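Local structure of putative tRNA synthase (Salmonella typhimurium, 3DQQ) at residues A[32-37]-A[49-54]; A[56-61]-A[93-98]. The protein probably catalyses the ATP-dependent phosphorylation of 3-oxo-tetronate to 3-oxo-tetronate 4-phosphate, as a member of the four-carbon acid sugar kinase family. All blocks are in the same frame, centred on the assembly; numbering follows the deposited sequence.

Contact 1: residues A[32-37]-A[49-54]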
ATOM      1  N   ILE A  32      10.215  16.157 -23.459  1.00 34.71           N
ATOM      2  CA  ILE A  32       8.881  16.486 -23.963  1.00 35.26           C
ATOM      3  C   ILE A  32       7.963  15.328 -23.637  1.00 36.29           C
ATOM      4  O   ILE A  32       8.308  14.204 -23.916  1.00 36.23           O
ATOM      5  CB  ILE A  32       8.851  16.700 -25.494  1.00 34.43           C
ATOM      6  CG1 ILE A  32       9.833  17.803 -25.880  1.00 34.00           C
ATOM      7  CG2 ILE A  32       7.401  16.975 -25.960  1.00 32.85           C
ATOM      8  CD1 ILE A  32       9.971  18.089 -27.415  1.00 32.87           C
ATOM      9  N   ASN A  33       6.778  15.590 -23.092  1.00 38.16           N
ATOM     10  CA  ASN A  33       5.837  14.495 -22.770  1.00 39.31           C
ATOM     11  C   ASN A  33       4.839  14.267 -23.871  1.00 39.82           C
ATOM     12  O   ASN A  33       4.282  15.194 -24.389  1.00 40.17           O
ATOM     13  CB  ASN A  33       5.197  14.752 -21.429  1.00 39.61           C
ATOM     14  CG  ASN A  33       6.260  14.928 -20.344  1.00 43.91           C
ATOM     15  OD1 ASN A  33       7.222  14.106 -20.259  1.00 47.80           O
ATOM     16  ND2 ASN A  33       6.165  16.033 -19.572  1.00 47.31           N
ATOM     17  N   ASP A  34       4.681  13.011 -24.255  1.00 40.92           N
ATOM     18  CA  ASP A  34       3.965  12.598 -25.441  1.00 41.85           C
ATOM     19  C   ASP A  34       4.699  12.979 -26.708  1.00 41.71           C
ATOM     20  O   ASP A  34       5.618  13.791 -26.677  1.00 42.84           O
ATOM     21  CB  ASP A  34       2.564  13.172 -25.443  1.00 43.66           C
ATOM     22  CG  ASP A  34       1.500  12.188 -26.052  1.00 51.37           C
ATOM     23  OD1 ASP A  34       1.863  11.166 -26.768  1.00 56.62           O
ATOM     24  OD2 ASP A  34       0.280  12.466 -25.795  1.00 60.25           O
ATOM     25  N   VAL A  35       4.302  12.396 -27.829  1.00 41.28           N
ATOM     26  CA  VAL A  35       4.926  12.689 -29.107  1.00 41.17           C
ATOM     27  C   VAL A  35       4.914  14.161 -29.376  1.00 41.90           C
ATOM     28  O   VAL A  35       3.866  14.774 -29.331  1.00 43.36           O
ATOM     29  CB  VAL A  35       4.188  12.016 -30.267  1.00 40.89           C
ATOM     30  CG1 VAL A  35       4.803  12.430 -31.604  1.00 40.06           C
ATOM     31  CG2 VAL A  35       4.187  10.521 -30.081  1.00 39.43           C
ATOM     32  N   PRO A  36       6.063  14.752 -29.653  1.00 43.07           N
ATOM     33  CA  PRO A  36       6.088  16.179 -29.855  1.00 44.13           C
ATOM     34  C   PRO A  36       5.324  16.657 -31.063  1.00 45.32           C
ATOM     35  O   PRO A  36       5.211  15.987 -32.059  1.00 46.25           O
ATOM     36  CB  PRO A  36       7.562  16.483 -30.038  1.00 44.19           C
ATOM     37  CG  PRO A  36       8.260  15.335 -29.475  1.00 44.01           C
ATOM     38  CD  PRO A  36       7.405  14.184 -29.769  1.00 43.75           C
ATOM     39  N   THR A  37       4.770  17.831 -30.937  1.00 47.29           N
ATOM     40  CA  THR A  37       3.936  18.391 -31.968  1.00 48.24           C
ATOM     41  C   THR A  37       4.674  19.581 -32.515  1.00 48.46           C
ATOM     42  O   THR A  37       4.392  20.003 -33.617  1.00 49.78           O
ATOM     43  CB  THR A  37       2.574  18.846 -31.392  1.00 48.36           C
ATOM     44  OG1 THR A  37       2.812  19.865 -30.436  1.00 49.60           O
ATOM     45  CG2 THR A  37       1.853  17.699 -30.658  1.00 48.10           C
ATOM     46  N   ILE A  49      11.864  12.004 -25.272  1.00 32.35           N
ATOM     47  CA  ILE A  49      10.419  11.927 -25.426  1.00 32.79           C
ATOM     48  C   ILE A  49       9.861  10.869 -24.481  1.00 33.67           C
ATOM     49  O   ILE A  49      10.244   9.699 -24.540  1.00 33.62           O
ATOM     50  CB  ILE A  49      10.028  11.547 -26.857  1.00 32.53           C
ATOM     51  CG1 ILE A  49      10.507  12.609 -27.844  1.00 32.09           C
ATOM     52  CG2 ILE A  49       8.511  11.321 -26.963  1.00 31.83           C
ATOM     53  CD1 ILE A  49      10.679  12.071 -29.236  1.00 32.38           C
ATOM     54  N   SER A  50       8.938  11.281 -23.621  1.00 35.12           N
ATOM     55  CA  SER A  50       8.281  10.389 -22.646  1.00 36.16           C
ATOM     56  C   SER A  50       6.921   9.861 -23.105  1.00 35.99           C
ATOM     57  O   SER A  50       6.048  10.628 -23.353  1.00 35.79           O
ATOM     58  CB  SER A  50       8.051  11.166 -21.362  1.00 36.89           C
ATOM     59  OG  SER A  50       7.833  10.237 -20.324  1.00 40.74           O
ATOM     60  N   LEU A  51       6.765   8.555 -23.183  1.00 36.50           N
ATOM     61  CA  LEU A  51       5.547   7.899 -23.607  1.00 37.15           C
ATOM     62  C   LEU A  51       4.995   7.033 -22.472  1.00 38.17           C
ATOM     63  O   LEU A  51       5.704   6.739 -21.524  1.00 37.68           O
ATOM     64  CB  LEU A  51       5.856   6.996 -24.782  1.00 36.23           C
ATOM     65  CG  LEU A  51       6.436   7.682 -26.027  1.00 34.85           C
ATOM     66  CD1 LEU A  51       6.761   6.651 -27.173  1.00 30.04           C
ATOM     67  CD2 LEU A  51       5.504   8.782 -26.513  1.00 30.28           C
ATOM     68  N   LYS A  52       3.726   6.640 -22.564  1.00 40.17           N
ATOM     69  CA  LYS A  52       3.152   5.660 -21.620  1.00 42.16           C
ATOM     70  C   LYS A  52       3.022   4.300 -22.295  1.00 41.88           C
ATOM     71  O   LYS A  52       1.938   3.804 -22.531  1.00 42.08           O
ATOM     72  CB  LYS A  52       1.818   6.129 -21.056  1.00 43.02           C
ATOM     73  CG  LYS A  52       1.975   7.521 -20.353  1.00 46.89           C
ATOM     74  CD  LYS A  52       0.646   8.063 -19.734  1.00 47.74           C
ATOM     75  CE  LYS A  52       0.719   9.569 -19.424  1.00 50.59           C
ATOM     76  NZ  LYS A  52      -0.371  10.320 -20.185  1.00 54.80           N
ATOM     77  N   THR A  53       4.164   3.706 -22.584  1.00 41.32           N
ATOM     78  CA  THR A  53       4.197   2.561 -23.419  1.00 40.75           C
ATOM     79  C   THR A  53       4.824   1.347 -22.717  1.00 40.15           C
ATOM     80  O   THR A  53       4.968   0.319 -23.307  1.00 39.65           O
ATOM     81  CB  THR A  53       4.943   2.930 -24.713  1.00 41.34           C
ATOM     82  OG1 THR A  53       6.185   3.545 -24.366  1.00 41.75           O
ATOM     83  CG2 THR A  53       4.094   3.921 -25.586  1.00 39.07           C
ATOM     84  N   ARG A  54       5.147   1.433 -21.443  1.00 40.15           N
ATOM     85  CA  ARG A  54       5.670   0.257 -20.764  1.00 40.04           C
ATOM     86  C   ARG A  54       4.707  -0.931 -20.700  1.00 40.03           C
ATOM     87  O   ARG A  54       5.133  -2.043 -20.951  1.00 40.08           O
ATOM     88  CB  ARG A  54       6.123   0.603 -19.384  1.00 39.27           C
ATOM     89  CG  ARG A  54       6.665  -0.580 -18.652  1.00 40.33           C
ATOM     90  CD  ARG A  54       7.347  -0.172 -17.382  1.00 40.71           C
ATOM     91  NE  ARG A  54       8.424   0.760 -17.654  1.00 44.34           N
ATOM     92  CZ  ARG A  54       9.195   1.293 -16.727  1.00 44.18           C
ATOM     93  NH1 ARG A  54      10.159   2.103 -17.059  1.00 43.17           N
ATOM     94  NH2 ARG A  54       9.015   0.975 -15.470  1.00 47.32           N
TER
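Ile32 O accepts the backbone N of Ser50 at 3.0 Å in a nearly straight bond, and Ser50 O takes the N of Asp34 at 2.9 Å. Ile49 CA also lies 3.5 Å from Ile32 O in a CA-H...O contact. On the face carrying Ile32 and Ile49, the ring of Pro36 lies across the Ile49 side chain at about a right angle, Pro36 CG coming to 3.9 Å from Ile49 CG1. On the other face Asn33 OD1 lies 3.2 Å from Ser50 CB, while its hydrogen bond goes to Gln31 NE2. The two backbone bonds join the C-terminal ends of the parallel strands 29-33 and 46-50 in the sugar-binding N-terminal domain. Past the last bridge the chain turns at Asp34, whose positive phi of 70° takes it out of the strand. Asp34 OD1 accepts the N of Val35 at 2.9 Å on its anti side, 30° out of the carboxylate plane. Val35 holds CG1 anti to the backbone N (chi1 176°), which turns Val35 CG2 to Leu51 CD2 at 4.2 Å. Helix 58-74 backs the Ile49 face, with Trp71 against Pro36 and Leu72 against Ile49; Phe12 of helix 12-24 touches Asn33 and Ser50.

Contact 2: residues A[56-61]-A[93-98]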
ATOM      1  N   CYS A  56       0.998  -0.798 -21.944  1.00 40.26           N
ATOM      2  CA  CYS A  56      -0.117  -0.833 -22.857  1.00 40.52           C
ATOM      3  C   CYS A  56       0.097  -1.939 -23.931  1.00 40.61           C
ATOM      4  O   CYS A  56       1.177  -2.527 -24.028  1.00 41.41           O
ATOM      5  CB  CYS A  56      -0.198   0.514 -23.528  1.00 41.09           C
ATOM      6  SG  CYS A  56       1.215   0.769 -24.562  1.00 43.21           S
ATOM      7  N   PRO A  57      -0.914  -2.218 -24.744  1.00 40.20           N
ATOM      8  CA  PRO A  57      -0.726  -3.204 -25.792  1.00 40.29           C
ATOM      9  C   PRO A  57       0.444  -2.860 -26.723  1.00 41.04           C
ATOM     10  O   PRO A  57       0.718  -1.659 -26.975  1.00 42.26           O
ATOM     11  CB  PRO A  57      -2.042  -3.145 -26.587  1.00 40.43           C
ATOM     12  CG  PRO A  57      -3.028  -2.534 -25.674  1.00 40.24           C
ATOM     13  CD  PRO A  57      -2.271  -1.648 -24.740  1.00 40.50           C
ATOM     14  N   ALA A  58       1.078  -3.909 -27.260  1.00 40.24           N
ATOM     15  CA  ALA A  58       2.239  -3.797 -28.091  1.00 39.83           C
ATOM     16  C   ALA A  58       1.975  -2.857 -29.239  1.00 39.99           C
ATOM     17  O   ALA A  58       2.812  -1.997 -29.548  1.00 39.47           O
ATOM     18  CB  ALA A  58       2.636  -5.150 -28.612  1.00 38.64           C
ATOM     19  N   GLN A  59       0.814  -2.991 -29.861  1.00 40.70           N
ATOM     20  CA  GLN A  59       0.523  -2.150 -31.026  1.00 40.92           C
ATOM     21  C   GLN A  59       0.492  -0.650 -30.709  1.00 40.72           C
ATOM     22  O   GLN A  59       0.931   0.177 -31.498  1.00 41.42           O
ATOM     23  CB  GLN A  59      -0.771  -2.570 -31.715  1.00 41.51           C
ATOM     24  CG  GLN A  59      -0.877  -2.086 -33.145  1.00 43.54           C
ATOM     25  CD  GLN A  59       0.383  -2.423 -34.049  1.00 50.58           C
ATOM     26  OE1 GLN A  59       1.031  -3.507 -33.898  1.00 50.97           O
ATOM     27  NE2 GLN A  59       0.714  -1.476 -34.999  1.00 48.24           N
ATOM     28  N   GLU A  60       0.002  -0.293 -29.547  1.00 40.55           N
ATOM     29  CA  GLU A  60      -0.051   1.100 -29.170  1.00 40.29           C
ATOM     30  C   GLU A  60       1.381   1.544 -28.910  1.00 38.97           C
ATOM     31  O   GLU A  60       1.740   2.672 -29.214  1.00 38.44           O
ATOM     32  CB  GLU A  60      -0.921   1.248 -27.919  1.00 40.34           C
ATOM     33  CG  GLU A  60      -1.221   2.679 -27.464  1.00 42.66           C
ATOM     34  CD  GLU A  60      -1.966   2.774 -26.051  1.00 46.30           C
ATOM     35  OE1 GLU A  60      -2.688   1.808 -25.606  1.00 54.48           O
ATOM     36  OE2 GLU A  60      -1.821   3.847 -25.386  1.00 55.23           O
ATOM     37  N   ALA A  61       2.197   0.640 -28.358  1.00 37.22           N
ATOM     38  CA  ALA A  61       3.558   0.991 -28.002  1.00 36.78           C
ATOM     39  C   ALA A  61       4.371   1.213 -29.293  1.00 36.26           C
ATOM     40  O   ALA A  61       5.097   2.217 -29.414  1.00 36.55           O
ATOM     41  CB  ALA A  61       4.183  -0.073 -27.098  1.00 35.39           C
ATOM     42  N   GLU A  93       4.718 -10.568 -23.920  1.00 40.19           N
ATOM     43  CA  GLU A  93       3.988  -9.868 -24.952  1.00 41.25           C
ATOM     44  C   GLU A  93       4.483  -8.493 -25.285  1.00 39.95           C
ATOM     45  O   GLU A  93       3.909  -7.853 -26.144  1.00 39.53           O
ATOM     46  CB  GLU A  93       2.540  -9.866 -24.585  1.00 42.35           C
ATOM     47  CG  GLU A  93       2.167 -11.329 -24.513  1.00 49.70           C
ATOM     48  CD  GLU A  93       0.719 -11.556 -24.245  1.00 60.94           C
ATOM     49  OE1 GLU A  93      -0.063 -10.544 -24.260  1.00 65.30           O
ATOM     50  OE2 GLU A  93       0.378 -12.767 -24.033  1.00 67.87           O
ATOM     51  N   GLY A  94       5.566  -8.076 -24.648  1.00 38.24           N
ATOM     52  CA  GLY A  94       6.115  -6.796 -24.892  1.00 37.56           C
ATOM     53  C   GLY A  94       6.331  -6.045 -23.618  1.00 37.26           C
ATOM     54  O   GLY A  94       6.042  -6.560 -22.550  1.00 38.66           O
ATOM     55  N   ASN A  95       6.793  -4.805 -23.711  1.00 36.79           N
ATOM     56  CA  ASN A  95       6.856  -4.072 -24.986  1.00 36.14           C
ATOM     57  C   ASN A  95       8.283  -3.795 -25.529  1.00 36.23           C
ATOM     58  O   ASN A  95       8.438  -3.233 -26.610  1.00 36.37           O
ATOM     59  CB  ASN A  95       6.026  -2.809 -24.833  1.00 35.59           C
ATOM     60  CG  ASN A  95       4.567  -3.108 -24.784  1.00 34.59           C
ATOM     61  OD1 ASN A  95       4.142  -4.142 -25.267  1.00 35.91           O
ATOM     62  ND2 ASN A  95       3.777  -2.211 -24.212  1.00 33.96           N
ATOM     63  N   ILE A  96       9.311  -4.249 -24.811  1.00 35.45           N
ATOM     64  CA  ILE A  96      10.676  -4.062 -25.260  1.00 35.23           C
ATOM     65  C   ILE A  96      11.023  -4.697 -26.583  1.00 35.64           C
ATOM     66  O   ILE A  96      11.643  -4.067 -27.419  1.00 37.04           O
ATOM     67  CB  ILE A  96      11.689  -4.523 -24.247  1.00 35.04           C
ATOM     68  CG1 ILE A  96      11.553  -3.684 -22.956  1.00 34.65           C
ATOM     69  CG2 ILE A  96      13.077  -4.368 -24.827  1.00 34.05           C
ATOM     70  CD1 ILE A  96      12.367  -4.232 -21.831  1.00 34.82           C
ATOM     71  N   GLY A  97      10.650  -5.947 -26.791  1.00 35.77           N
ATOM     72  CA  GLY A  97      10.945  -6.632 -28.052  1.00 34.52           C
ATOM     73  C   GLY A  97      10.206  -6.021 -29.225  1.00 34.35           C
ATOM     74  O   GLY A  97      10.815  -5.693 -30.252  1.00 35.28           O
ATOM     75  N   PRO A  98       8.882  -5.917 -29.121  1.00 33.37           N
ATOM     76  CA  PRO A  98       8.108  -5.330 -30.222  1.00 32.88           C
ATOM     77  C   PRO A  98       8.511  -3.930 -30.618  1.00 32.06           C
ATOM     78  O   PRO A  98       8.574  -3.631 -31.805  1.00 32.09           O
ATOM     79  CB  PRO A  98       6.668  -5.364 -29.707  1.00 32.85           C
ATOM     80  CG  PRO A  98       6.686  -6.505 -28.716  1.00 33.36           C
ATOM     81  CD  PRO A  98       8.013  -6.406 -28.040  1.00 33.25           C
TER
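Ala58 and Asn95 bring the two backbones nearest each other, their CA atoms 5.6 Å apart, where the N-terminal ends of helices 58-74 and 96-106 meet in the sugar-binding domain. Pro57 is the N-cap residue of the first helix, and its carbonyl O accepts the N of Ala61 within the opening turn. In the other segment Gly94 has a positive phi, and the peptide that follows it, modelled cis, turns the chain into Asn95. Asn95 stands directly before helix 96-106, and its side chain spans the gap. With CG beside the backbone N (chi1 -71°), the amide extends toward the loop that leads into helix 58-74. Ala61 CB packs against this amide, 3.6 Å from Asn95 ND2, and Asn95 OD1 comes to 3.4 Å from Ala58 CA. The small methyl of Ala58 also touches the carbonyl O of Glu93 and, at 4.2 Å, Pro98 CB, so this one side chain meets both the loop and the first turn of helix 96-106. Asn95 ND2 probably has a second acceptor in Thr53 O. The bond from Asn95 ND2 to Cys56 O is 2.6 Å long and nearly straight at 176°, with the oxygen lying in the amide plane and the donor tilted 26° from the Cys56 carbonyl plane.

How the contacts relate
From the N terminus, the chain leaves strand 29-33 through the turn at 34-37, crosses back through 38-45 and enters strand 46-50 in the same direction, parallel to 29-33, closing the loop of contact 1. It then runs through 51-54 into helix 58-74, passes along strand 79-83 and comes back at 93-98, where contact 2 closes the second, longer loop. The two loops follow one another in series, neither nested nor crossed, with centres about 15 Å apart. They still touch: Thr53 and Asn95 bring the two contacts together, and Thr53 CG2 packs on Ala61 CA. Contact 1 joins neighbouring strands, contact 2 two helix starts, and segment 51-54 connects them.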